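Local coordinates for Lmo0181 protein (Listeria monocytogenes serovar 1/2a, PDB 5F7V) that binds the cyclic glucan cycloalternan and probably delivers it, as the extracellular solute-binding lipoprotein of an ABC transporter, for uptake into the cell, at residues Ile50-Asn53 / Asp54-Lys58; Gln81-Lys85 / Gly86-Asp90; Ala229-Gly233 / Gln234-Asp238; Leu248-Gly251 / Ile252-Asp256. All blocks are in the same frame, centred on the assembly; numbering follows the deposited sequence.

Interaction 1. Residues Ile50-Asn53 / Asp54-Lys58; sequences IAFN and DYFTK. With GLC (alpha-D-glucopyranose), chain B.
Ile-50 and Tyr-55 meet in a first-turn contact at the N-terminal end of helix 52-64, where the chain leaves strand 43-49 at the edge of the glycan pocket. With chi1 of Ile-50 at -46°, its CG2 branch stands anti to the backbone N and reaches the helix backbone, CG2 lying 3.8 Å from CA of Tyr-55. The turn closes through the bond from Asp-54 N to Ala-51 O, 3.1 Å long. One turn along the helix from Phe-52, Phe-56 brings its CE2 to 4.0 Å from Phe-52 CE1, which sits at the edge of the Phe-56 ring, near its plane. Phe-52 turns a face to the chain B glucose, whose C2 sits 3.6 Å above the ring plane, offset toward the rim. On the outer side, Asn-53 and Asp-54 run side by side, and water 2 donates to Asn-53 OD1 and Asp-54 OD2, both at 2.8 Å. Another water joins Phe-52 O to Phe-56 N. Tyr-55 passes inward to bond Glu-73 O through its OH; Phe-56 packs on Leu-74 of strand 71-75, and Ile-50 on Tyr-18 of strand 13-19.

Interaction 2. Residues Gln81-Lys85 / Gly86-Asp90; sequences QYAEK and GVLAD
Val-87 packs against both Tyr-82 and Lys-85, two side chains of the last turn of helix 76-85. Its CG2 touches Tyr-82 CD2 at 3.7 Å and Lys-85 CE at the same distance, while CG1 packs against the aliphatic chain of Lys-85, 3.8 Å from Lys-85 CG. Lys-85 runs straight as far as CD and then bends (chi3 41°), which swings its ammonium group back over the Tyr-82 ring: NZ of Lys-85 stands 3.4 Å above the plane of that ring, over its centre. Tyr-82 is thus met by a methyl group and a lysine nitrogen at once. Leu-88 closes the next part of the contact, its CB directed toward the helix, so that its CD1 comes within 3.8 Å of Ala-83 N and also reaches the CB atoms of Tyr-82 and Ala-83.

The backbone puts these side chains in place. Gly-86 takes a positive phi of 80° and turns the chain out of the helix, its N donating to Ala-83 O at 3.2 Å and, weakly, to Tyr-82 O. Water 5 donates to Ala-83 O and accepts from Leu-88 N at 2.9 Å, tying the outgoing chain to the last turn.

Further out, Tyr-82 packs on Leu-59 and Ile-63 of helix 52-64, Leu-88 on Phe-72 and Leu-74 of strand 71-75, and the backbones of Val-87 and Ala-89 bond to Lys-289 and Val-287. Helix 76-85 of this solute-binding protein fold thus ends in a Schellman motif, with Gly-86 as the residue of positive phi.

Interaction 3. Residues Ala229-Gly233 / Gln234-Asp238; sequences ADLSG and QLPED. With GLC (alpha-D-glucopyranose), chain C.
Apolar contact across the turn comes from Leu-231, whose CD2 rests 3.9 Å from Pro-236 CA and also touches the proline ring at CD. Leu-231 also packs on Pro-226 and Leu-239.

The backbone bond that shapes the link runs from Gln-234 N to Leu-231 O, 2.8 Å long, with an N-H...O angle of 149°. It closes a type II beta turn from Leu-231 to Gln-234, with Gly-233, of positive phi (83°), at its third position. This turn joins the end of helix 228-231 to helix 236-241, and Leu-235 is the N-cap of the second. Pro-236 follows as its first residue. The side chain of Asp-238 folds back to the cap, its OD2 accepting from Leu-235 N at 2.9 Å from above the carboxylate plane.

Polar contacts to the sugar come from Glu-237. With chi1 at 55°, CG lies between the backbone N and the carbonyl carbon, and a bend at chi2 brings the carboxylate alongside the chain C glucose. Each oxygen takes a different hydroxyl: O3 of the chain C glucose donates to Glu-237 OE1 at 2.7 Å and O4 of the same sugar to Glu-237 OE2 at 2.9 Å, a bidentate grip on neighbouring positions of the ring.

Van der Waals contact with this glucose is made by Leu-235, with CD1 3.6 Å from O4 of the sugar, and by Pro-236, with CD 3.5 Å from its O3.

Interaction 4. Residues Leu248-Gly251 / Ile252-Asp256; sequences LHTG and IWLFD. With GLC (alpha-D-glucopyranose), chain C; GLC (alpha-D-glucopyranose), chain D; GLC (alpha-D-glucopyranose), chain B.
Gly-251 ends strand 245-251 and opens a 3-10 turn, its carbonyl O accepting from Leu-254 N at 3.0 Å with a nearly straight N-H...O angle of 165°. Having no side chain, Gly-251 presents its CA to the indole of Trp-253, 3.3 Å from the centroid of the six-membered ring and 5° off the ring normal, in a CH-pi contact.

For Trp-253, chi1 of 52° places CG between the backbone N and the carbonyl carbon and brings the indole back over the strand end. Its opposite face receives the glycan: C1 of the chain D glucose stands over the centre of the ring system, 3.5 Å above the plane, and C3 of the chain B glucose lies over the same face nearer the rim. At the edge, NE1 of Trp-253 donates to O5 of the chain C glucose at 3.1 Å, with that oxygen in the indole plane. By a ring face and by an N-H bond, this side chain touches the chain B, C and D glucoses, and it also meets a further glucose of the glycan. An aromatic face lying against sugar rings is familiar in carbohydrate-binding sites.

Beside it, Thr-250 and Leu-254 cross at about a right angle, with OG1 of Thr-250 3.4 Å from Leu-254 CD1; the same oxygen also approaches C1 of the chain C glucose.

Strand 245-251 is bonded to strand 119-135 through Leu-248 and Thr-250, and to strand 171-174 through His-249; Leu-248 packs on helix 236-241, and Ile-252 and Phe-255 on Tyr-333 of helix 327-335.

Overall arrangement
Interaction 4 is the buried one; interactions 1 and 3 lie at the surface and interaction 2 is partly buried. Interactions 1 and 2 sit on helices 52-64 and 76-85, which pack together; interactions 3 and 4 sit on helix 236-241 and strand 245-251, consecutive in the chain, and touch directly, Glu-237 CB lying 3.8 Å from Leu-254 CD1. Three reach the glycan: interaction 1 by ring-face contact, interaction 3 by its carboxylate, interaction 4 by both a ring face and an N-H bond. Interactions 1 and 4 share the chain B glucose, 3 and 4 the chain C glucose. Interaction 2 stands apart, the Tyr-82 side chain about 12 Å from a bound glucose.

Interaction 1. Residues Ile50-Asn53 / Asp54-Lys58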
loop_
_atom_site.group_PDB
_atom_site.type_symbol
_atom_site.label_atom_id
_atom_site.label_comp_id
_atom_site.label_asym_id
_atom_site.label_seq_id
_atom_site.Cartn_x
_atom_site.Cartn_y
_atom_site.Cartn_z
ATOM N N ILE A 50 -13.010 4.326 8.257
ATOM C CA ILE A 50 -12.175 5.477 8.606
ATOM C C ILE A 50 -11.168 5.676 7.500
ATOM O O ILE A 50 -10.588 4.683 7.028
ATOM C CB ILE A 50 -11.424 5.289 9.946
ATOM C CG1 ILE A 50 -12.377 4.753 11.029
ATOM C CG2 ILE A 50 -10.694 6.563 10.356
ATOM C CD1 ILE A 50 -13.470 5.677 11.373
ATOM N N ALA A 51 -10.927 6.921 7.132
ATOM C CA ALA A 51 -9.902 7.272 6.150
ATOM C C ALA A 51 -8.552 6.711 6.578
ATOM O O ALA A 51 -8.240 6.705 7.753
ATOM C CB ALA A 51 -9.802 8.791 6.013
ATOM N N PHE A 52 -7.766 6.262 5.606
ATOM C CA PHE A 52 -6.465 5.626 5.865
ATOM C C PHE A 52 -5.559 6.495 6.721
ATOM O O PHE A 52 -4.857 5.971 7.573
ATOM C CB PHE A 52 -5.762 5.279 4.528
ATOM C CG PHE A 52 -4.452 4.571 4.690
ATOM C CD1 PHE A 52 -4.400 3.230 5.036
ATOM C CD2 PHE A 52 -3.260 5.245 4.468
ATOM C CE1 PHE A 52 -3.178 2.601 5.144
ATOM C CE2 PHE A 52 -2.031 4.612 4.581
ATOM C CZ PHE A 52 -2.001 3.284 4.929
ATOM N N ASN A 53 -5.570 7.801 6.484
ATOM C CA ASN A 53 -4.646 8.688 7.198
ATOM C C ASN A 53 -4.878 8.748 8.706
ATOM O O ASN A 53 -3.934 8.967 9.447
ATOM C CB ASN A 53 -4.651 10.088 6.580
ATOM C CG ASN A 53 -5.879 10.890 6.955
ATOM O OD1 ASN A 53 -7.005 10.360 6.987
ATOM N ND2 ASN A 53 -5.674 12.163 7.269
ATOM N N ASP A 54 -6.117 8.505 9.128
ATOM C CA ASP A 54 -6.520 8.493 10.541
ATOM C C ASP A 54 -6.861 7.121 11.105
ATOM O O ASP A 54 -7.082 6.956 12.309
ATOM C CB ASP A 54 -7.743 9.395 10.702
ATOM C CG ASP A 54 -7.434 10.858 10.436
ATOM O OD1 ASP A 54 -6.262 11.273 10.621
ATOM O OD2 ASP A 54 -8.360 11.626 10.065
ATOM N N TYR A 55 -6.868 6.092 10.256
ATOM C CA TYR A 55 -7.378 4.805 10.682
ATOM C C TYR A 55 -6.628 4.194 11.862
ATOM O O TYR A 55 -7.268 3.693 12.790
ATOM C CB TYR A 55 -7.299 3.848 9.471
ATOM C CG TYR A 55 -7.749 2.431 9.782
ATOM C CD1 TYR A 55 -9.102 2.081 9.736
ATOM C CD2 TYR A 55 -6.827 1.479 10.210
ATOM C CE1 TYR A 55 -9.524 0.792 10.040
ATOM C CE2 TYR A 55 -7.241 0.199 10.539
ATOM C CZ TYR A 55 -8.577 -0.135 10.454
ATOM O OH TYR A 55 -9.050 -1.389 10.763
ATOM N N PHE A 56 -5.301 4.162 11.802
ATOM C CA PHE A 56 -4.577 3.415 12.829
ATOM C C PHE A 56 -4.586 4.134 14.173
ATOM O O PHE A 56 -4.657 3.451 15.194
ATOM C CB PHE A 56 -3.169 2.966 12.401
ATOM C CG PHE A 56 -3.214 1.956 11.278
ATOM C CD1 PHE A 56 -3.589 0.639 11.516
ATOM C CD2 PHE A 56 -2.971 2.358 9.983
ATOM C CE1 PHE A 56 -3.692 -0.258 10.462
ATOM C CE2 PHE A 56 -3.065 1.470 8.931
ATOM C CZ PHE A 56 -3.414 0.166 9.192
ATOM N N THR A 57 -4.546 5.462 14.148
ATOM C CA THR A 57 -4.645 6.231 15.378
ATOM C C THR A 57 -6.007 5.991 16.018
ATOM O O THR A 57 -6.118 5.786 17.223
ATOM C CB THR A 57 -4.478 7.727 15.095
ATOM O OG1 THR A 57 -3.288 7.941 14.333
ATOM C CG2 THR A 57 -4.364 8.500 16.400
ATOM N N LYS A 58 -7.046 6.029 15.196
ATOM C CA LYS A 58 -8.415 5.849 15.662
ATOM C C LYS A 58 -8.643 4.432 16.197
ATOM O O LYS A 58 -9.213 4.220 17.262
ATOM C CB LYS A 58 -9.435 6.237 14.579
ATOM C CG LYS A 58 -9.486 7.729 14.281
ATOM C CD LYS A 58 -10.165 8.468 15.414
ATOM C CE LYS A 58 -10.670 9.842 15.008
ATOM N NZ LYS A 58 -10.647 10.822 16.121
HETATM C C1 GLC B . -4.677 5.073 0.685
HETATM C C2 GLC B . -3.858 3.867 1.106
HETATM C C3 GLC B . -4.446 2.567 0.581
HETATM C C4 GLC B . -5.885 2.473 1.045
HETATM C C5 GLC B . -6.642 3.685 0.485
HETATM C C6 GLC B . -8.127 3.658 0.828
HETATM O O2 GLC B . -2.520 4.036 0.640
HETATM O O3 GLC B . -3.786 1.459 1.188
HETATM O O4 GLC B . -6.473 1.230 0.650
HETATM O O5 GLC B . -6.043 4.868 1.017
HETATM O O6 GLC B . -8.252 3.900 2.229
HETATM O O HOH W 1 -3.551 5.352 9.761
HETATM O O HOH W 2 -9.084 12.112 7.435
HETATM O O HOH W 3 -3.393 6.724 11.708
HETATM O O HOH W 4 -7.546 14.124 9.249
#

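Interaction 2. Residues Gln81-Lys85 / Gly86-Asp90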
loop_
_atom_site.group_PDB
_atom_site.type_symbol
_atom_site.label_atom_id
_atom_site.label_comp_id
_atom_site.label_asym_id
_atom_site.label_seq_id
_atom_site.Cartn_x
_atom_site.Cartn_y
_atom_site.Cartn_z
ATOM N N GLN A 81 2.935 -4.486 15.032
ATOM C CA GLN A 81 2.601 -3.637 16.173
ATOM C C GLN A 81 1.430 -4.228 16.941
ATOM O O GLN A 81 1.445 -4.287 18.175
ATOM C CB GLN A 81 2.265 -2.212 15.734
ATOM C CG GLN A 81 2.145 -1.264 16.914
ATOM C CD GLN A 81 1.939 0.185 16.538
ATOM O OE1 GLN A 81 1.735 0.552 15.380
ATOM N NE2 GLN A 81 1.965 1.026 17.548
ATOM N N TYR A 82 0.390 -4.648 16.227
ATOM C CA TYR A 82 -0.814 -5.215 16.860
ATOM C C TYR A 82 -0.613 -6.619 17.387
ATOM O O TYR A 82 -1.054 -6.993 18.473
ATOM C CB TYR A 82 -2.004 -5.131 15.896
ATOM C CG TYR A 82 -2.610 -3.742 15.826
ATOM C CD1 TYR A 82 -1.884 -2.652 15.400
ATOM C CD2 TYR A 82 -3.928 -3.507 16.227
ATOM C CE1 TYR A 82 -2.434 -1.385 15.342
ATOM C CE2 TYR A 82 -4.480 -2.248 16.188
ATOM C CZ TYR A 82 -3.720 -1.182 15.738
ATOM O OH TYR A 82 -4.225 0.106 15.684
ATOM N N ALA A 83 0.096 -7.426 16.622
ATOM C CA ALA A 83 0.317 -8.808 17.030
ATOM C C ALA A 83 1.121 -8.831 18.298
ATOM O O ALA A 83 0.749 -9.551 19.212
ATOM C CB ALA A 83 0.990 -9.612 15.934
ATOM N N GLU A 84 2.167 -8.016 18.374
ATOM C CA GLU A 84 3.045 -8.003 19.535
ATOM C C GLU A 84 2.418 -7.371 20.784
ATOM O O GLU A 84 2.818 -7.669 21.909
ATOM C CB GLU A 84 4.362 -7.314 19.186
ATOM C CG GLU A 84 5.446 -7.645 20.189
ATOM C CD GLU A 84 6.822 -7.239 19.719
ATOM O OE1 GLU A 84 7.032 -6.887 18.531
ATOM O OE2 GLU A 84 7.701 -7.295 20.594
ATOM N N LYS A 85 1.450 -6.484 20.590
ATOM C CA LYS A 85 0.658 -5.875 21.671
ATOM C C LYS A 85 -0.324 -6.865 22.292
ATOM O O LYS A 85 -0.820 -6.597 23.390
ATOM C CB LYS A 85 -0.097 -4.682 21.092
ATOM C CG LYS A 85 -0.916 -3.799 22.020
ATOM C CD LYS A 85 -1.469 -2.567 21.300
ATOM C CE LYS A 85 -1.998 -2.819 19.898
ATOM N NZ LYS A 85 -2.758 -1.780 19.152
ATOM N N GLY A 86 -0.595 -7.982 21.614
ATOM C CA GLY A 86 -1.500 -9.010 22.114
ATOM C C GLY A 86 -2.983 -8.738 21.939
ATOM O O GLY A 86 -3.805 -9.365 22.615
ATOM N N VAL A 87 -3.365 -7.853 21.019
ATOM C CA VAL A 87 -4.778 -7.499 20.880
ATOM C C VAL A 87 -5.518 -8.344 19.835
ATOM O O VAL A 87 -6.731 -8.173 19.620
ATOM C CB VAL A 87 -4.955 -6.001 20.552
ATOM C CG1 VAL A 87 -4.440 -5.129 21.695
ATOM C CG2 VAL A 87 -4.351 -5.625 19.198
ATOM N N LEU A 88 -4.801 -9.266 19.184
ATOM C CA LEU A 88 -5.392 -10.116 18.144
ATOM C C LEU A 88 -5.591 -11.537 18.663
ATOM O O LEU A 88 -4.694 -12.106 19.311
ATOM C CB LEU A 88 -4.489 -10.164 16.908
ATOM C CG LEU A 88 -4.107 -8.833 16.259
ATOM C CD1 LEU A 88 -3.080 -9.012 15.140
ATOM C CD2 LEU A 88 -5.369 -8.127 15.841
ATOM N N ALA A 89 -6.729 -12.126 18.295
ATOM C CA ALA A 89 -6.962 -13.527 18.605
ATOM C C ALA A 89 -6.079 -14.425 17.722
ATOM O O ALA A 89 -5.991 -14.247 16.517
ATOM C CB ALA A 89 -8.421 -13.892 18.399
ATOM N N ASP A 90 -5.455 -15.426 18.334
ATOM C CA ASP A 90 -4.786 -16.488 17.584
ATOM C C ASP A 90 -5.842 -17.241 16.781
ATOM O O ASP A 90 -6.825 -17.722 17.345
ATOM C CB ASP A 90 -4.123 -17.406 18.628
ATOM C CG ASP A 90 -3.431 -18.602 18.043
ATOM O OD1 ASP A 90 -3.331 -18.760 16.815
ATOM O OD2 ASP A 90 -2.945 -19.397 18.895
HETATM O O HOH W 5 -2.186 -10.412 19.372
#

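Interaction 3. Residues Ala229-Gly233 / Gln234-Asp238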
loop_
_atom_site.group_PDB
_atom_site.type_symbol
_atom_site.label_atom_id
_atom_site.label_comp_id
_atom_site.label_asym_id
_atom_site.label_seq_id
_atom_site.Cartn_x
_atom_site.Cartn_y
_atom_site.Cartn_z
ATOM N N ALA A 229 3.959 22.646 -1.001
ATOM C CA ALA A 229 3.242 23.909 -1.236
ATOM C C ALA A 229 2.296 23.743 -2.434
ATOM O O ALA A 229 1.133 24.096 -2.353
ATOM C CB ALA A 229 4.213 25.062 -1.473
ATOM N N ASP A 230 2.787 23.180 -3.540
ATOM C CA ASP A 230 1.915 22.975 -4.698
ATOM C C ASP A 230 0.733 22.040 -4.389
ATOM O O ASP A 230 -0.362 22.164 -4.967
ATOM C CB ASP A 230 2.727 22.372 -5.856
ATOM C CG ASP A 230 3.879 23.250 -6.349
ATOM O OD1 ASP A 230 3.713 24.489 -6.418
ATOM O OD2 ASP A 230 4.941 22.739 -6.743
ATOM N N LEU A 231 0.936 21.075 -3.504
ATOM C CA LEU A 231 -0.072 20.082 -3.141
ATOM C C LEU A 231 -0.906 20.457 -1.915
ATOM O O LEU A 231 -1.805 19.680 -1.565
ATOM C CB LEU A 231 0.623 18.759 -2.841
ATOM C CG LEU A 231 1.282 18.059 -4.002
ATOM C CD1 LEU A 231 2.227 16.963 -3.551
ATOM C CD2 LEU A 231 0.208 17.506 -4.917
ATOM N N SER A 232 -0.647 21.628 -1.326
ATOM C CA SER A 232 -1.317 22.013 -0.083
ATOM C C SER A 232 -2.842 21.934 -0.228
ATOM O O SER A 232 -3.430 22.457 -1.182
ATOM C CB SER A 232 -0.848 23.408 0.361
ATOM O OG SER A 232 -1.326 23.746 1.660
ATOM N N GLY A 233 -3.489 21.219 0.687
ATOM C CA GLY A 233 -4.936 21.115 0.635
ATOM C C GLY A 233 -5.446 20.065 -0.318
ATOM O O GLY A 233 -6.660 19.873 -0.401
ATOM N N GLN A 234 -4.551 19.371 -1.036
ATOM C CA GLN A 234 -4.918 18.374 -2.044
ATOM C C GLN A 234 -4.049 17.123 -1.929
ATOM O O GLN A 234 -3.197 17.047 -1.051
ATOM C CB GLN A 234 -4.756 18.983 -3.440
ATOM C CG GLN A 234 -5.432 20.335 -3.609
ATOM C CD GLN A 234 -5.513 20.623 -5.076
ATOM O OE1 GLN A 234 -4.805 21.502 -5.592
ATOM N NE2 GLN A 234 -6.332 19.863 -5.775
ATOM N N LEU A 235 -4.252 16.171 -2.822
ATOM C CA LEU A 235 -3.441 14.969 -2.933
ATOM C C LEU A 235 -2.966 14.850 -4.358
ATOM O O LEU A 235 -3.586 15.363 -5.288
ATOM C CB LEU A 235 -4.262 13.748 -2.522
ATOM C CG LEU A 235 -4.634 13.706 -1.034
ATOM C CD1 LEU A 235 -5.619 12.555 -0.808
ATOM C CD2 LEU A 235 -3.440 13.608 -0.096
ATOM N N PRO A 236 -1.833 14.157 -4.583
ATOM C CA PRO A 236 -1.340 14.037 -5.940
ATOM C C PRO A 236 -2.321 13.443 -6.939
ATOM O O PRO A 236 -2.383 13.857 -8.098
ATOM C CB PRO A 236 -0.061 13.210 -5.804
ATOM C CG PRO A 236 0.249 13.172 -4.378
ATOM C CD PRO A 236 -0.942 13.558 -3.569
ATOM N N GLU A 237 -3.110 12.460 -6.513
ATOM C CA GLU A 237 -4.089 11.873 -7.426
ATOM C C GLU A 237 -5.134 12.912 -7.884
ATOM O O GLU A 237 -5.674 12.805 -8.981
ATOM C CB GLU A 237 -4.760 10.660 -6.784
ATOM C CG GLU A 237 -5.402 10.913 -5.462
ATOM C CD GLU A 237 -4.469 10.646 -4.269
ATOM O OE1 GLU A 237 -3.198 10.726 -4.294
ATOM O OE2 GLU A 237 -5.084 10.292 -3.219
ATOM N N ASP A 238 -5.376 13.953 -7.087
ATOM C CA ASP A 238 -6.304 15.016 -7.507
ATOM C C ASP A 238 -5.684 15.847 -8.629
ATOM O O ASP A 238 -6.317 16.155 -9.647
ATOM C CB ASP A 238 -6.663 15.960 -6.359
ATOM C CG ASP A 238 -7.144 15.264 -5.110
ATOM O OD1 ASP A 238 -7.821 14.236 -5.260
ATOM O OD2 ASP A 238 -6.884 15.753 -3.990
HETATM C C1 GLC C . -0.868 6.752 -2.077
HETATM C C2 GLC C . -0.777 8.207 -2.502
HETATM C C3 GLC C . -1.650 9.106 -1.664
HETATM C C4 GLC C . -3.060 8.557 -1.543
HETATM C C5 GLC C . -3.031 7.123 -1.056
HETATM C C6 GLC C . -4.440 6.565 -1.166
HETATM O O2 GLC C . 0.580 8.666 -2.499
HETATM O O3 GLC C . -1.651 10.464 -2.071
HETATM O O4 GLC C . -3.854 9.383 -0.699
HETATM O O5 GLC C . -2.245 6.335 -1.948
HETATM O O6 GLC C . -4.545 5.205 -0.731
HETATM O O HOH W 6 -2.954 22.857 -3.930
#

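Interaction 4. Residues Leu248-Gly251 / Ile252-Asp256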
loop_
_atom_site.group_PDB
_atom_site.type_symbol
_atom_site.label_atom_id
_atom_site.label_comp_id
_atom_site.label_asym_id
_atom_site.label_seq_id
_atom_site.Cartn_x
_atom_site.Cartn_y
_atom_site.Cartn_z
ATOM N N LEU A 248 2.548 9.361 -12.360
ATOM C CA LEU A 248 2.201 9.311 -10.945
ATOM C C LEU A 248 2.584 7.935 -10.401
ATOM O O LEU A 248 2.069 6.924 -10.889
ATOM C CB LEU A 248 0.716 9.564 -10.764
ATOM C CG LEU A 248 0.191 9.487 -9.341
ATOM C CD1 LEU A 248 0.770 10.579 -8.481
ATOM C CD2 LEU A 248 -1.321 9.589 -9.388
ATOM N N HIS A 249 3.418 7.908 -9.364
ATOM C CA HIS A 249 3.799 6.621 -8.736
ATOM C C HIS A 249 2.831 6.349 -7.593
ATOM O O HIS A 249 2.881 6.996 -6.549
ATOM C CB HIS A 249 5.238 6.723 -8.201
ATOM C CG HIS A 249 6.234 6.881 -9.290
ATOM N ND1 HIS A 249 7.071 5.870 -9.672
ATOM C CD2 HIS A 249 6.512 7.925 -10.100
ATOM C CE1 HIS A 249 7.838 6.279 -10.662
ATOM N NE2 HIS A 249 7.512 7.523 -10.949
ATOM N N THR A 250 1.918 5.421 -7.831
ATOM C CA THR A 250 0.870 5.172 -6.844
ATOM C C THR A 250 0.323 3.781 -7.012
ATOM O O THR A 250 0.704 3.026 -7.911
ATOM C CB THR A 250 -0.217 6.262 -6.918
ATOM O OG1 THR A 250 -0.982 6.223 -5.719
ATOM C CG2 THR A 250 -1.080 6.093 -8.134
ATOM N N GLY A 251 -0.556 3.423 -6.089
ATOM C CA GLY A 251 -1.026 2.050 -6.068
ATOM C C GLY A 251 -2.167 1.718 -6.992
ATOM O O GLY A 251 -2.954 2.550 -7.437
ATOM N N ILE A 252 -2.291 0.413 -7.207
ATOM C CA ILE A 252 -3.385 -0.129 -8.014
ATOM C C ILE A 252 -4.743 0.108 -7.357
ATOM O O ILE A 252 -5.783 -0.065 -7.984
ATOM C CB ILE A 252 -3.205 -1.633 -8.350
ATOM C CG1 ILE A 252 -3.293 -2.545 -7.118
ATOM C CG2 ILE A 252 -1.888 -1.827 -9.096
ATOM C CD1 ILE A 252 -3.147 -4.017 -7.411
ATOM N N TRP A 253 -4.728 0.464 -6.070
ATOM C CA TRP A 253 -5.949 0.859 -5.347
ATOM C C TRP A 253 -6.562 2.138 -5.860
ATOM O O TRP A 253 -7.677 2.451 -5.455
ATOM C CB TRP A 253 -5.715 0.971 -3.820
ATOM C CG TRP A 253 -4.561 1.818 -3.446
ATOM C CD1 TRP A 253 -4.573 3.168 -3.185
ATOM C CD2 TRP A 253 -3.219 1.379 -3.235
ATOM N NE1 TRP A 253 -3.322 3.595 -2.879
ATOM C CE2 TRP A 253 -2.466 2.520 -2.876
ATOM C CE3 TRP A 253 -2.564 0.134 -3.289
ATOM C CZ2 TRP A 253 -1.088 2.452 -2.607
ATOM C CZ3 TRP A 253 -1.208 0.084 -3.002
ATOM C CH2 TRP A 253 -0.476 1.216 -2.680
ATOM N N LEU A 254 -5.879 2.858 -6.752
ATOM C CA LEU A 254 -6.477 4.042 -7.378
ATOM C C LEU A 254 -7.004 3.769 -8.786
ATOM O O LEU A 254 -7.503 4.696 -9.414
ATOM C CB LEU A 254 -5.497 5.216 -7.398
ATOM C CG LEU A 254 -5.220 5.738 -5.981
ATOM C CD1 LEU A 254 -4.295 6.960 -6.072
ATOM C CD2 LEU A 254 -6.455 6.051 -5.143
ATOM N N PHE A 255 -6.926 2.543 -9.281
ATOM C CA PHE A 255 -7.482 2.283 -10.597
ATOM C C PHE A 255 -8.981 2.591 -10.645
ATOM O O PHE A 255 -9.429 3.138 -11.647
ATOM C CB PHE A 255 -7.305 0.817 -10.981
ATOM C CG PHE A 255 -5.919 0.423 -11.424
ATOM C CD1 PHE A 255 -4.822 1.293 -11.391
ATOM C CD2 PHE A 255 -5.702 -0.903 -11.808
ATOM C CE1 PHE A 255 -3.569 0.853 -11.770
ATOM C CE2 PHE A 255 -4.469 -1.335 -12.196
ATOM C CZ PHE A 255 -3.400 -0.455 -12.156
ATOM N N ASP A 256 -9.756 2.297 -9.601
ATOM C CA ASP A 256 -11.181 2.633 -9.625
ATOM C C ASP A 256 -11.385 4.156 -9.737
ATOM O O ASP A 256 -12.180 4.576 -10.579
ATOM C CB ASP A 256 -11.908 2.082 -8.390
ATOM C CG ASP A 256 -13.390 2.373 -8.417
ATOM O OD1 ASP A 256 -14.087 1.670 -9.163
ATOM O OD2 ASP A 256 -13.844 3.332 -7.740
HETATM C C1 GLC C . -0.868 6.752 -2.077
HETATM C C2 GLC C . -0.777 8.207 -2.502
HETATM C C3 GLC C . -1.650 9.106 -1.664
HETATM C C4 GLC C . -3.060 8.557 -1.543
HETATM C C5 GLC C . -3.031 7.123 -1.056
HETATM C C6 GLC C . -4.440 6.565 -1.166
HETATM O O2 GLC C . 0.580 8.666 -2.499
HETATM O O3 GLC C . -1.651 10.464 -2.071
HETATM O O4 GLC C . -3.854 9.383 -0.699
HETATM O O5 GLC C . -2.245 6.335 -1.948
HETATM O O6 GLC C . -4.545 5.205 -0.731
HETATM C C1 GLC D . -2.890 0.738 0.367
HETATM C C2 GLC D . -2.939 -0.726 0.741
HETATM C C3 GLC D . -2.325 -0.937 2.113
HETATM C C4 GLC D . -0.942 -0.301 2.186
HETATM C C5 GLC D . -1.022 1.173 1.812
HETATM C C6 GLC D . 0.344 1.843 1.745
HETATM O O2 GLC D . -4.303 -1.162 0.710
HETATM O O3 GLC D . -2.209 -2.342 2.319
HETATM O O4 GLC D . -0.502 -0.374 3.546
HETATM O O5 GLC D . -1.583 1.286 0.486
HETATM O O6 GLC D . 0.072 3.155 1.200
HETATM C C1 GLC B . -4.677 5.073 0.685
HETATM C C2 GLC B . -3.858 3.867 1.106
HETATM C C3 GLC B . -4.446 2.567 0.581
HETATM C C4 GLC B . -5.885 2.473 1.045
HETATM C C5 GLC B . -6.642 3.685 0.485
HETATM C C6 GLC B . -8.127 3.658 0.828
HETATM O O2 GLC B . -2.520 4.036 0.640
HETATM O O3 GLC B . -3.786 1.459 1.188
HETATM O O4 GLC B . -6.473 1.230 0.650
HETATM O O5 GLC B . -6.043 4.868 1.017
HETATM O O6 GLC B . -8.252 3.900 2.229
#